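Local coordinates for sorbitol-6-phosphate dehydrogenase (Erwinia amylovora CFBP1430, PDB 5O3Z), which probably catalyses the NAD(H)-dependent interconversion of sorbitol 6-phosphate and fructose 6-phosphate, as a short-chain dehydrogenase/reductase, at residues 48-51 against 52-56; 97-101 against 102-106. All blocks are in the same frame, centred on the assembly; numbering follows the deposited sequence.

Interaction 1. Residues 48-51 against 52-56; sequences DTIN and SRYGA
Asp48 O is gripped twice by Ser52. The backbone bond, Ser52 N to Asp48 O, is 2.7 Å long. The hydroxyl adds a second bond, Ser52 OG to Asp48 O at 3.1 Å, from above the carbonyl plane. Ser52 OG lies beside its own backbone N (chi1 -71°), which brings the hydroxyl back over the preceding turn.

Two residues on, Ile50 O also takes two donors. Tyr54 N donates to Ile50 O at 2.9 Å. Arg53 N adds a longer bond to Ile50 O at 3.3 Å, and only a weak one to Thr49 O. The Tyr54 ring presents an edge to the same oxygen, with CD2 3.3 Å from Ile50 O. Ile50 CG2 touches Tyr54 CD2 at 3.9 Å, and both side chains pack on Ala27 of helix 17-28. Arg53 CG lies over one face of the Tyr54 ring, near its rim. In turn, Tyr54 OH sits over the centre of the Arg53 guanidinium.

Gly55 N closes the last turn on Asn51 O at 3.1 Å. Gly55 then leaves helical geometry with a positive phi of 116°. Asn51 OD1 turns to the backbone beyond, where it accepts from Ala59 N. Near the C-terminal end of helix 40-54, Asp48 O and Ile50 O thus each accept one bond beyond the usual i to i+4 one, while Asn51 ties the helix to the start of strand 59-63.

Interaction 2. Residues 97-101 against 102-106; sequences KAAPI and TQFRL
Two backbone hydrogen bonds fold Pro100 to Phe104 into two overlapping beta turns, a single turn of 3-10 type. Gln103 N donates to Pro100 O at 3.0 Å. Phe104 N donates to Ile101 O at 3.2 Å, in a nearly straight bond (169° at the hydrogen). Both bonds span three residues.

The aromatic contacts centre on Phe104. Its CG is anti to the backbone N (chi1 -164°), and the ring reaches back to the incoming chain. Ala99 O meets the ring edge in its plane, 3.2 Å from Phe104 CD2. Lys97 O comes obliquely to the same ring, 3.3 Å from Phe104 CE2.

The apolar contact is Ala99 CB to Phe104 CD2, at 4.2 Å. The extended Gln103 side chain crosses Pro100 in van der Waals packing, with its amide carbon Gln103 CD 3.9 Å from Pro100 CG.

A second subunit adds polar ties: its Asp175 accepts from Ile101 N, and its Arg125 donates to Phe104 O. Both segments lie in the loop between strand 88-91 and helix 106-133. Ala99 has backbone hydrogen bonds with His154, just before helix 156-176. Phe104 packs on Phe109 of helix 106-133, and Arg105 is at its N-cap position.

In the fold
Interaction 1 comes first along the chain, at the end of helix 40-54. Interaction 2 follows it, in the loop between strand 88-91 and helix 106-133. Their centres are about 43 Å apart, on opposite sides of the chain's centre, and their nearest atoms are about 28 Å apart. Both lie in one Rossmann-type fold with a seven-stranded parallel sheet. Residues 48-56 belong to the unit of strand 32-37, helix 40-54 and strand 59-63, at one edge of the sheet. Residues 97-106 follow the more central strand 88-91. Interaction 1 finishes a surface helix and is touched by no other subunit of the tetramer. Interaction 2 meets a second subunit, so it belongs to the assembly as well as to the fold.

Interaction 1. Residues 48-51 against 52-56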
ATOM      1  N   ASP A  48      25.592 -20.545  26.411  1.00 33.87           N
ATOM      2  CA  ASP A  48      25.904 -21.577  27.443  1.00 36.98           C
ATOM      3  C   ASP A  48      24.564 -22.145  27.939  1.00 36.02           C
ATOM      4  O   ASP A  48      24.373 -23.335  27.964  1.00 40.49           O
ATOM      5  CB  ASP A  48      26.662 -20.947  28.651  1.00 35.76           C
ATOM      6  CG  ASP A  48      28.187 -20.718  28.375  1.00 37.54           C
ATOM      7  OD1 ASP A  48      28.746 -21.206  27.361  1.00 35.87           O
ATOM      8  OD2 ASP A  48      28.840 -20.055  29.222  1.00 37.78           O
ATOM      9  N   THR A  49      23.649 -21.279  28.328  1.00 35.49           N
ATOM     10  CA  THR A  49      22.258 -21.700  28.624  1.00 41.90           C
ATOM     11  C   THR A  49      21.671 -22.638  27.553  1.00 40.19           C
ATOM     12  O   THR A  49      21.153 -23.718  27.845  1.00 41.08           O
ATOM     13  CB  THR A  49      21.387 -20.460  28.756  1.00 42.37           C
ATOM     14  OG1 THR A  49      21.892 -19.676  29.839  1.00 44.51           O
ATOM     15  CG2 THR A  49      19.895 -20.814  28.983  1.00 45.14           C
ATOM     16  N   ILE A  50      21.765 -22.242  26.294  1.00 41.64           N
ATOM     17  CA  ILE A  50      21.305 -23.096  25.183  1.00 38.64           C
ATOM     18  C   ILE A  50      22.080 -24.421  25.122  1.00 38.43           C
ATOM     19  O   ILE A  50      21.468 -25.481  24.988  1.00 40.82           O
ATOM     20  CB  ILE A  50      21.305 -22.322  23.830  1.00 37.32           C
ATOM     21  CG1 ILE A  50      20.135 -21.315  23.847  1.00 37.73           C
ATOM     22  CG2 ILE A  50      21.236 -23.270  22.604  1.00 36.45           C
ATOM     23  CD1 ILE A  50      20.458 -19.995  23.205  1.00 36.34           C
ATOM     24  N   ASN A  51      23.398 -24.412  25.249  1.00 36.48           N
ATOM     25  CA  ASN A  51      24.127 -25.715  25.298  1.00 37.59           C
ATOM     26  C   ASN A  51      23.869 -26.563  26.572  1.00 34.46           C
ATOM     27  O   ASN A  51      23.860 -27.783  26.511  1.00 37.25           O
ATOM     28  CB  ASN A  51      25.623 -25.519  25.092  1.00 36.18           C
ATOM     29  CG  ASN A  51      25.948 -24.945  23.722  1.00 35.50           C
ATOM     30  OD1 ASN A  51      25.199 -25.125  22.744  1.00 38.77           O
ATOM     31  ND2 ASN A  51      27.083 -24.290  23.633  1.00 33.28           N
ATOM     32  N   SER A  52      23.604 -25.919  27.701  1.00 38.80           N
ATOM     33  CA  SER A  52      23.204 -26.619  28.930  1.00 36.84           C
ATOM     34  C   SER A  52      21.870 -27.369  28.808  1.00 41.35           C
ATOM     35  O   SER A  52      21.596 -28.262  29.652  1.00 36.02           O
ATOM     36  CB  SER A  52      23.072 -25.640  30.095  1.00 39.43           C
ATOM     37  OG  SER A  52      24.370 -25.207  30.463  1.00 44.13           O
ATOM     38  N   ARG A  53      21.018 -26.972  27.841  1.00 35.18           N
ATOM     39  CA  ARG A  53      19.753 -27.650  27.575  1.00 35.10           C
ATOM     40  C   ARG A  53      19.765 -28.570  26.367  1.00 35.28           C
ATOM     41  O   ARG A  53      19.085 -29.598  26.392  1.00 35.17           O
ATOM     42  CB  ARG A  53      18.641 -26.629  27.439  1.00 35.51           C
ATOM     43  CG  ARG A  53      17.470 -27.073  26.575  1.00 36.16           C
ATOM     44  CD  ARG A  53      16.251 -26.209  26.790  1.00 37.67           C
ATOM     45  NE  ARG A  53      15.072 -26.891  26.242  1.00 41.12           N
ATOM     46  CZ  ARG A  53      13.860 -26.347  26.147  1.00 42.46           C
ATOM     47  NH1 ARG A  53      13.630 -25.100  26.549  1.00 45.50           N
ATOM     48  NH2 ARG A  53      12.861 -27.036  25.628  1.00 43.15           N
ATOM     49  N   TYR A  54      20.529 -28.247  25.323  1.00 35.16           N
ATOM     50  CA  TYR A  54      20.399 -28.888  24.016  1.00 35.87           C
ATOM     51  C   TYR A  54      21.609 -29.690  23.586  1.00 37.01           C
ATOM     52  O   TYR A  54      21.534 -30.382  22.567  1.00 40.96           O
ATOM     53  CB  TYR A  54      20.094 -27.848  22.894  1.00 37.72           C
ATOM     54  CG  TYR A  54      18.744 -27.217  22.968  1.00 37.54           C
ATOM     55  CD1 TYR A  54      17.610 -27.944  22.613  1.00 38.96           C
ATOM     56  CD2 TYR A  54      18.575 -25.959  23.477  1.00 37.60           C
ATOM     57  CE1 TYR A  54      16.355 -27.398  22.719  1.00 37.29           C
ATOM     58  CE2 TYR A  54      17.315 -25.396  23.583  1.00 38.78           C
ATOM     59  CZ  TYR A  54      16.216 -26.143  23.189  1.00 40.61           C
ATOM     60  OH  TYR A  54      14.959 -25.606  23.307  1.00 42.47           O
ATOM     61  N   GLY A  55      22.722 -29.582  24.312  1.00 39.57           N
ATOM     62  CA  GLY A  55      23.952 -30.308  23.975  1.00 42.19           C
ATOM     63  C   GLY A  55      25.054 -29.321  23.625  1.00 47.94           C
ATOM     64  O   GLY A  55      24.773 -28.218  23.105  1.00 46.41           O
ATOM     65  N   ALA A  56      26.301 -29.690  23.919  1.00 43.65           N
ATOM     66  CA  ALA A  56      27.461 -28.841  23.617  1.00 41.47           C
ATOM     67  C   ALA A  56      27.565 -28.583  22.118  1.00 41.80           C
ATOM     68  O   ALA A  56      27.262 -29.454  21.316  1.00 42.63           O
ATOM     69  CB  ALA A  56      28.744 -29.490  24.138  1.00 39.74           C
TER

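Interaction 2. Residues 97-101 against 102-106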
ATOM      1  N   LYS A  97      13.826   6.781  19.433  1.00 53.64           N
ATOM      2  CA  LYS A  97      14.057   8.048  20.143  1.00 53.16           C
ATOM      3  C   LYS A  97      13.142   9.159  19.603  1.00 53.70           C
ATOM      4  O   LYS A  97      13.162   9.464  18.387  1.00 54.01           O
ATOM      5  CB  LYS A  97      15.525   8.507  20.084  1.00 56.19           C
ATOM      6  CG  LYS A  97      15.778   9.794  20.882  1.00 57.25           C
ATOM      7  CD  LYS A  97      15.254   9.726  22.326  1.00 64.73           C
ATOM      8  CE  LYS A  97      15.264  11.071  23.054  1.00 67.32           C
ATOM      9  NZ  LYS A  97      16.591  11.361  23.664  1.00 66.74           N
ATOM     10  N   ALA A  98      12.387   9.766  20.528  1.00 46.80           N
ATOM     11  CA  ALA A  98      11.288  10.629  20.220  1.00 43.36           C
ATOM     12  C   ALA A  98      11.633  12.077  20.522  1.00 44.98           C
ATOM     13  O   ALA A  98      12.168  12.378  21.595  1.00 36.62           O
ATOM     14  CB  ALA A  98      10.072  10.237  21.053  1.00 44.50           C
ATOM     15  N   ALA A  99      11.277  12.957  19.583  1.00 43.98           N
ATOM     16  CA  ALA A  99      11.368  14.409  19.721  1.00 42.48           C
ATOM     17  C   ALA A  99      10.741  14.992  18.457  1.00 41.35           C
ATOM     18  O   ALA A  99      10.985  14.449  17.352  1.00 35.14           O
ATOM     19  CB  ALA A  99      12.823  14.871  19.809  1.00 41.32           C
ATOM     20  N   PRO A 100       9.985  16.106  18.596  1.00 40.08           N
ATOM     21  CA  PRO A 100       9.428  16.745  17.360  1.00 41.07           C
ATOM     22  C   PRO A 100      10.558  17.165  16.459  1.00 39.46           C
ATOM     23  O   PRO A 100      11.669  17.382  16.948  1.00 36.83           O
ATOM     24  CB  PRO A 100       8.631  17.950  17.875  1.00 38.71           C
ATOM     25  CG  PRO A 100       9.103  18.170  19.271  1.00 39.90           C
ATOM     26  CD  PRO A 100       9.584  16.842  19.815  1.00 42.65           C
ATOM     27  N   ILE A 101      10.292  17.185  15.149  1.00 39.72           N
ATOM     28  CA  ILE A 101      11.323  17.512  14.140  1.00 39.69           C
ATOM     29  C   ILE A 101      12.118  18.794  14.514  1.00 38.65           C
ATOM     30  O   ILE A 101      13.348  18.853  14.335  1.00 42.30           O
ATOM     31  CB  ILE A 101      10.712  17.591  12.711  1.00 39.61           C
ATOM     32  CG1 ILE A 101      11.792  17.866  11.658  1.00 40.34           C
ATOM     33  CG2 ILE A 101       9.668  18.696  12.594  1.00 40.81           C
ATOM     34  CD1 ILE A 101      12.891  16.829  11.527  1.00 40.94           C
ATOM     35  N   THR A 102      11.428  19.794  15.079  1.00 40.51           N
ATOM     36  CA  THR A 102      12.054  21.093  15.401  1.00 43.38           C
ATOM     37  C   THR A 102      13.118  21.012  16.550  1.00 47.01           C
ATOM     38  O   THR A 102      13.845  21.972  16.758  1.00 49.25           O
ATOM     39  CB  THR A 102      10.988  22.195  15.688  1.00 47.61           C
ATOM     40  OG1 THR A 102      10.021  21.692  16.623  1.00 44.75           O
ATOM     41  CG2 THR A 102      10.249  22.626  14.384  1.00 49.22           C
ATOM     42  N   GLN A 103      13.193  19.887  17.276  1.00 47.55           N
ATOM     43  CA  GLN A 103      14.222  19.611  18.304  1.00 44.87           C
ATOM     44  C   GLN A 103      14.982  18.288  18.079  1.00 44.83           C
ATOM     45  O   GLN A 103      15.719  17.841  18.985  1.00 43.22           O
ATOM     46  CB  GLN A 103      13.595  19.538  19.711  1.00 46.82           C
ATOM     47  CG  GLN A 103      12.701  20.695  20.118  1.00 46.98           C
ATOM     48  CD  GLN A 103      11.689  20.336  21.235  1.00 48.82           C
ATOM     49  OE1 GLN A 103      11.800  19.315  21.945  1.00 47.72           O
ATOM     50  NE2 GLN A 103      10.699  21.198  21.397  1.00 51.25           N
ATOM     51  N   PHE A 104      14.845  17.669  16.896  1.00 39.96           N
ATOM     52  CA  PHE A 104      15.312  16.279  16.707  1.00 38.65           C
ATOM     53  C   PHE A 104      16.735  16.407  16.290  1.00 33.03           C
ATOM     54  O   PHE A 104      17.027  17.196  15.425  1.00 35.79           O
ATOM     55  CB  PHE A 104      14.477  15.508  15.643  1.00 39.71           C
ATOM     56  CG  PHE A 104      14.659  14.010  15.697  1.00 39.95           C
ATOM     57  CD1 PHE A 104      15.889  13.427  15.378  1.00 37.10           C
ATOM     58  CD2 PHE A 104      13.613  13.174  16.081  1.00 36.94           C
ATOM     59  CE1 PHE A 104      16.065  12.066  15.456  1.00 36.27           C
ATOM     60  CE2 PHE A 104      13.806  11.814  16.154  1.00 38.19           C
ATOM     61  CZ  PHE A 104      15.028  11.262  15.853  1.00 38.75           C
ATOM     62  N   ARG A 105      17.627  15.627  16.890  1.00 33.10           N
ATOM     63  CA  ARG A 105      19.078  15.855  16.728  1.00 33.01           C
ATOM     64  C   ARG A 105      19.638  15.036  15.611  1.00 28.20           C
ATOM     65  O   ARG A 105      19.289  13.895  15.495  1.00 25.82           O
ATOM     66  CB  ARG A 105      19.795  15.422  17.988  1.00 37.04           C
ATOM     67  CG  ARG A 105      19.481  16.278  19.191  1.00 38.67           C
ATOM     68  CD  ARG A 105      19.662  15.432  20.426  1.00 43.87           C
ATOM     69  NE  ARG A 105      20.590  16.084  21.316  1.00 44.08           N
ATOM     70  CZ  ARG A 105      21.223  15.461  22.302  1.00 51.92           C
ATOM     71  NH1 ARG A 105      20.989  14.155  22.574  1.00 51.32           N
ATOM     72  NH2 ARG A 105      22.068  16.155  23.044  1.00 49.82           N
ATOM     73  N   LEU A 106      20.593  15.588  14.878  1.00 27.86           N
ATOM     74  CA  LEU A 106      21.261  14.882  13.822  1.00 28.42           C
ATOM     75  C   LEU A 106      22.012  13.650  14.278  1.00 28.63           C
ATOM     76  O   LEU A 106      22.047  12.656  13.577  1.00 28.23           O
ATOM     77  CB  LEU A 106      22.209  15.831  13.052  1.00 28.64           C
ATOM     78  CG  LEU A 106      22.969  15.178  11.903  1.00 29.05           C
ATOM     79  CD1 LEU A 106      22.042  14.426  10.912  1.00 31.61           C
ATOM     80  CD2 LEU A 106      23.821  16.190  11.136  1.00 30.47           C
TER